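Hypothetical protein aq_1956 (Aquifex aeolicus, PDB 2YVT) is of unknown function but, as a member of the calcineurin-like metallophosphoesterase superfamily, probably hydrolyses phosphate esters with the help of bound metal ions. Local coordinates at residues A[6-17]-A[238-249]. Sequence-based numbering, arbitrary orientation.
Sequences RKVLAIKNFKER and EFEEGRYAFLDL
Val8 and Leu247 face each other as a hydrogen-bonded antiparallel pair, Val8 N to Leu247 O and Leu247 N to Val8 O, each 2.7 Å. Ala10 and Ala245 form the next such pair, and Leu249 N donates to Arg6 O at 2.9 Å. Strand 7-12 is thus an inner strand of the mixed sheet, between 35-39 and 243-248.

Side chains alternate between the two faces: Val8, Ala10, Ala245 and Leu247 on one, Lys7, Leu9, Phe246 and Asp248 on the other. Small Ala10 admits Leu247 CD1 beside its methyl, and Val8 CG2 lies against Leu249 CD1. Under helix 21-31, Leu9 CB touches Phe246 CD1. With CG anti to the backbone N (chi1 -157°), the Phe246 ring lies beside the neighbouring strand, Val8 O over one face and Lys7 CD at its edge, 3.7 Å from CE2. Lys7's long aliphatic part can pack there and still carry NZ to a long salt bridge with Asp248 OD2; Asp248 OD1 accepts from Thr250 N. From the 3-10 turn ahead of strand 243-248, Phe239 brings its ring against Ile11, whose CD1 sits over one face 3.9 Å from the centroid, a CH-pi contact; Phe14 CD1 abuts Phe239 CE2.

Polar groups gather round Lys12, Asn13 and Glu238. Asn13 ND2 donates to Glu238 OE1 on its syn side at 3.0 Å, amide and carboxylate planes only 8° apart, while Asn13 OD1 accepts from Asn41 N. Lys12 NZ, bound by Asn235 and two carbonyls, stays 4.0 Å from Glu238 OE2. With an alanine at Glu238, Asn13 ND2 would probably lose its carboxylate partner and Lys12 a nearby negative charge.

Backbone bonds and apolar packing thus join the N-terminal strand to a C-terminal one, while an amide-carboxylate pair links the two loops.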
loop_
_atom_site.group_PDB
_atom_site.type_symbol
_atom_site.label_atom_id
_atom_site.label_comp_id
_atom_site.label_asym_id
_atom_site.label_seq_id
_atom_site.Cartn_x
_atom_site.Cartn_y
_atom_site.Cartn_z
ATOM N N ARG A 6 -2.683 9.712 -18.268
ATOM C CA ARG A 6 -3.308 8.996 -17.164
ATOM C C ARG A 6 -2.318 9.098 -16.017
ATOM O O ARG A 6 -1.369 8.315 -15.920
ATOM C CB ARG A 6 -3.566 7.540 -17.550
ATOM C CG ARG A 6 -4.580 7.348 -18.691
ATOM C CD ARG A 6 -5.994 7.737 -18.265
ATOM N NE ARG A 6 -6.990 7.497 -19.311
ATOM C CZ ARG A 6 -7.427 8.417 -20.170
ATOM N NH1 ARG A 6 -6.955 9.660 -20.135
ATOM N NH2 ARG A 6 -8.341 8.088 -21.075
ATOM N N LYS A 7 -2.534 10.096 -15.170
ATOM C CA LYS A 7 -1.532 10.514 -14.200
ATOM C C LYS A 7 -1.832 9.942 -12.822
ATOM O O LYS A 7 -2.971 9.976 -12.360
ATOM C CB LYS A 7 -1.442 12.039 -14.145
ATOM C CG LYS A 7 -0.930 12.685 -15.439
ATOM C CD LYS A 7 -0.853 14.208 -15.312
ATOM C CE LYS A 7 -0.601 14.896 -16.662
ATOM N NZ LYS A 7 0.791 14.719 -17.181
ATOM N N VAL A 8 -0.793 9.426 -12.170
ATOM C CA VAL A 8 -0.933 8.795 -10.857
ATOM C C VAL A 8 0.008 9.472 -9.872
ATOM O O VAL A 8 1.202 9.606 -10.148
ATOM C CB VAL A 8 -0.573 7.274 -10.911
ATOM C CG1 VAL A 8 -0.769 6.619 -9.545
ATOM C CG2 VAL A 8 -1.395 6.550 -11.978
ATOM N N LEU A 9 -0.534 9.928 -8.745
ATOM C CA LEU A 9 0.295 10.409 -7.632
ATOM C C LEU A 9 0.273 9.313 -6.578
ATOM O O LEU A 9 -0.800 8.926 -6.124
ATOM C CB LEU A 9 -0.262 11.717 -7.049
ATOM C CG LEU A 9 0.582 12.532 -6.042
ATOM C CD1 LEU A 9 -0.128 13.859 -5.765
ATOM C CD2 LEU A 9 0.870 11.829 -4.725
ATOM N N ALA A 10 1.448 8.822 -6.187
ATOM C CA ALA A 10 1.529 7.748 -5.184
ATOM C C ALA A 10 2.373 8.148 -3.989
ATOM O O ALA A 10 3.427 8.768 -4.142
ATOM C CB ALA A 10 2.082 6.465 -5.814
ATOM N N ILE A 11 1.895 7.782 -2.801
ATOM C CA ILE A 11 2.675 7.893 -1.567
ATOM C C ILE A 11 2.674 6.550 -0.834
ATOM O O ILE A 11 1.853 5.669 -1.120
ATOM C CB ILE A 11 2.139 9.010 -0.622
ATOM C CG1 ILE A 11 0.738 8.663 -0.084
ATOM C CG2 ILE A 11 2.174 10.364 -1.328
ATOM C CD1 ILE A 11 0.258 9.611 1.022
ATOM N N LYS A 12 3.594 6.398 0.113
ATOM C CA LYS A 12 3.630 5.214 0.971
ATOM C C LYS A 12 4.043 5.607 2.380
ATOM O O LYS A 12 4.692 6.641 2.576
ATOM C CB LYS A 12 4.535 4.107 0.395
ATOM C CG LYS A 12 6.048 4.408 0.324
ATOM C CD LYS A 12 6.803 3.861 1.519
ATOM C CE LYS A 12 8.301 4.152 1.418
ATOM N NZ LYS A 12 9.050 3.022 0.777
ATOM N N ASN A 13 3.661 4.780 3.349
ATOM C CA ASN A 13 3.941 5.035 4.766
ATOM C C ASN A 13 3.427 6.404 5.209
ATOM O O ASN A 13 4.188 7.250 5.697
ATOM C CB ASN A 13 5.436 4.854 5.084
ATOM C CG ASN A 13 5.835 3.390 5.211
ATOM O OD1 ASN A 13 5.017 2.532 5.568
ATOM N ND2 ASN A 13 7.108 3.103 4.950
ATOM N N PHE A 14 2.121 6.600 5.037
ATOM C CA PHE A 14 1.434 7.792 5.541
ATOM C C PHE A 14 1.712 7.976 7.037
ATOM O O PHE A 14 1.984 9.096 7.486
ATOM C CB PHE A 14 -0.070 7.705 5.249
ATOM C CG PHE A 14 -0.861 8.800 5.876
ATOM C CD1 PHE A 14 -0.785 10.096 5.375
ATOM C CD2 PHE A 14 -1.687 8.541 6.971
ATOM C CE1 PHE A 14 -1.514 11.122 5.971
ATOM C CE2 PHE A 14 -2.415 9.563 7.578
ATOM C CZ PHE A 14 -2.327 10.854 7.076
ATOM N N LYS A 15 1.645 6.874 7.790
ATOM C CA LYS A 15 2.049 6.825 9.208
ATOM C C LYS A 15 1.483 7.995 10.021
ATOM O O LYS A 15 2.193 8.663 10.780
ATOM C CB LYS A 15 3.578 6.739 9.347
ATOM C CG LYS A 15 4.153 5.376 8.981
ATOM C CD LYS A 15 5.668 5.316 9.154
ATOM C CE LYS A 15 6.217 3.961 8.720
ATOM N NZ LYS A 15 7.639 3.732 9.157
ATOM N N GLU A 16 0.190 8.235 9.836
ATOM C CA GLU A 16 -0.555 9.238 10.610
ATOM C C GLU A 16 -0.031 10.680 10.452
ATOM O O GLU A 16 -0.196 11.510 11.355
ATOM C CB GLU A 16 -0.621 8.825 12.088
ATOM C CG GLU A 16 -1.135 7.407 12.285
ATOM C CD GLU A 16 -1.249 6.987 13.734
ATOM O OE1 GLU A 16 -1.217 7.857 14.650
ATOM O OE2 GLU A 16 -1.363 5.762 13.945
ATOM N N ARG A 17 0.582 10.974 9.306
ATOM C CA ARG A 17 1.141 12.306 9.052
ATOM C C ARG A 17 0.114 13.271 8.460
ATOM O O ARG A 17 0.254 13.789 7.344
ATOM C CB ARG A 17 2.449 12.237 8.243
ATOM C CG ARG A 17 3.587 11.504 8.989
ATOM C CD ARG A 17 3.903 12.145 10.360
ATOM N NE ARG A 17 4.346 13.527 10.187
ATOM C CZ ARG A 17 5.599 13.868 9.883
ATOM N NH1 ARG A 17 6.537 12.931 9.762
ATOM N NH2 ARG A 17 5.919 15.142 9.712
ATOM N N GLU A 238 9.653 7.675 1.274
ATOM C CA GLU A 238 8.906 7.916 2.513
ATOM C C GLU A 238 8.109 9.207 2.508
ATOM O O GLU A 238 8.672 10.294 2.362
ATOM C CB GLU A 238 9.863 7.938 3.709
ATOM C CG GLU A 238 10.610 6.632 3.927
ATOM C CD GLU A 238 9.736 5.486 4.439
ATOM O OE1 GLU A 238 8.586 5.712 4.868
ATOM O OE2 GLU A 238 10.220 4.344 4.418
ATOM N N PHE A 239 6.798 9.092 2.719
ATOM C CA PHE A 239 5.961 10.272 2.906
ATOM C C PHE A 239 6.483 11.197 4.029
ATOM O O PHE A 239 6.388 12.427 3.903
ATOM C CB PHE A 239 4.519 9.847 3.167
ATOM C CG PHE A 239 3.534 10.976 3.140
ATOM C CD1 PHE A 239 3.314 11.696 1.967
ATOM C CD2 PHE A 239 2.786 11.291 4.278
ATOM C CE1 PHE A 239 2.381 12.729 1.936
ATOM C CE2 PHE A 239 1.839 12.326 4.242
ATOM C CZ PHE A 239 1.648 13.041 3.068
ATOM N N GLU A 240 7.061 10.612 5.087
ATOM C CA GLU A 240 7.653 11.397 6.200
ATOM C C GLU A 240 8.820 12.272 5.759
ATOM O O GLU A 240 9.219 13.198 6.478
ATOM C CB GLU A 240 8.283 10.507 7.258
ATOM C CG GLU A 240 7.495 9.474 7.930
ATOM C CD GLU A 240 8.437 8.614 8.771
ATOM O OE1 GLU A 240 8.069 8.252 9.891
ATOM O OE2 GLU A 240 9.575 8.321 8.310
ATOM N N GLU A 241 9.439 11.905 4.647
ATOM C CA GLU A 241 10.533 12.683 4.079
ATOM C C GLU A 241 10.006 13.699 3.070
ATOM O O GLU A 241 10.787 14.367 2.392
ATOM C CB GLU A 241 11.550 11.747 3.414
ATOM C CG GLU A 241 12.264 10.847 4.399
ATOM C CD GLU A 241 13.125 9.784 3.756
ATOM O OE1 GLU A 241 13.531 9.944 2.584
ATOM O OE2 GLU A 241 13.393 8.783 4.445
ATOM N N GLY A 242 8.680 13.800 2.963
ATOM C CA GLY A 242 8.042 14.665 1.972
ATOM C C GLY A 242 8.069 14.119 0.555
ATOM O O GLY A 242 7.877 14.866 -0.405
ATOM N N ARG A 243 8.289 12.814 0.426
ATOM C CA ARG A 243 8.452 12.189 -0.875
ATOM C C ARG A 243 7.152 11.618 -1.436
ATOM O O ARG A 243 6.258 11.196 -0.689
ATOM C CB ARG A 243 9.572 11.140 -0.833
ATOM C CG ARG A 243 10.957 11.820 -0.738
ATOM C CD ARG A 243 12.154 10.896 -0.825
ATOM N NE ARG A 243 13.343 11.629 -1.288
ATOM C CZ ARG A 243 14.239 12.235 -0.506
ATOM N NH1 ARG A 243 15.262 12.873 -1.061
ATOM N NH2 ARG A 243 14.140 12.211 0.821
ATOM N N TYR A 244 7.057 11.647 -2.760
ATOM C CA TYR A 244 5.961 11.024 -3.485
ATOM C C TYR A 244 6.443 10.651 -4.884
ATOM O O TYR A 244 7.523 11.074 -5.311
ATOM C CB TYR A 244 4.750 11.964 -3.551
ATOM C CG TYR A 244 4.997 13.244 -4.317
ATOM C CD1 TYR A 244 4.693 13.335 -5.678
ATOM C CD2 TYR A 244 5.521 14.376 -3.677
ATOM C CE1 TYR A 244 4.918 14.512 -6.387
ATOM C CE2 TYR A 244 5.753 15.552 -4.379
ATOM C CZ TYR A 244 5.442 15.613 -5.732
ATOM O OH TYR A 244 5.669 16.776 -6.445
ATOM N N ALA A 245 5.658 9.841 -5.589
ATOM C CA ALA A 245 5.956 9.540 -6.990
ATOM C C ALA A 245 4.841 10.070 -7.871
ATOM O O ALA A 245 3.684 10.118 -7.454
ATOM C CB ALA A 245 6.113 8.050 -7.200
ATOM N N PHE A 246 5.197 10.465 -9.092
ATOM C CA PHE A 246 4.212 10.916 -10.055
ATOM C C PHE A 246 4.430 10.157 -11.358
ATOM O O PHE A 246 5.519 10.202 -11.938
ATOM C CB PHE A 246 4.303 12.436 -10.258
ATOM C CG PHE A 246 3.035 13.045 -10.779
ATOM C CD1 PHE A 246 2.014 13.421 -9.908
ATOM C CD2 PHE A 246 2.854 13.230 -12.141
ATOM C CE1 PHE A 246 0.829 13.978 -10.395
ATOM C CE2 PHE A 246 1.669 13.792 -12.639
ATOM C CZ PHE A 246 0.662 14.161 -11.764
ATOM N N LEU A 247 3.397 9.441 -11.796
ATOM C CA LEU A 247 3.488 8.542 -12.937
ATOM C C LEU A 247 2.545 9.021 -14.034
ATOM O O LEU A 247 1.421 9.421 -13.759
ATOM C CB LEU A 247 3.112 7.105 -12.537
ATOM C CG LEU A 247 3.806 6.322 -11.409
ATOM C CD1 LEU A 247 3.432 6.803 -10.010
ATOM C CD2 LEU A 247 3.463 4.849 -11.541
ATOM N N ASP A 248 3.020 8.995 -15.274
ATOM C CA ASP A 248 2.147 9.147 -16.419
ATOM C C ASP A 248 2.122 7.803 -17.145
ATOM O O ASP A 248 3.104 7.411 -17.774
ATOM C CB ASP A 248 2.646 10.265 -17.343
ATOM C CG ASP A 248 1.684 10.554 -18.480
ATOM O OD1 ASP A 248 0.964 9.624 -18.897
ATOM O OD2 ASP A 248 1.633 11.718 -18.953
ATOM N N LEU A 249 1.005 7.092 -17.033
ATOM C CA LEU A 249 0.889 5.747 -17.593
ATOM C C LEU A 249 0.764 5.750 -19.107
ATOM O O LEU A 249 1.004 4.726 -19.751
ATOM C CB LEU A 249 -0.296 5.001 -16.978
ATOM C CG LEU A 249 -0.301 4.860 -15.449
ATOM C CD1 LEU A 249 -1.471 3.988 -15.020
ATOM C CD2 LEU A 249 1.015 4.300 -14.937
HETATM O O HOH W 1 5.481 8.627 -0.170
HETATM O O HOH W 2 9.014 5.604 7.831
HETATM O O HOH W 3 8.213 15.252 7.931
#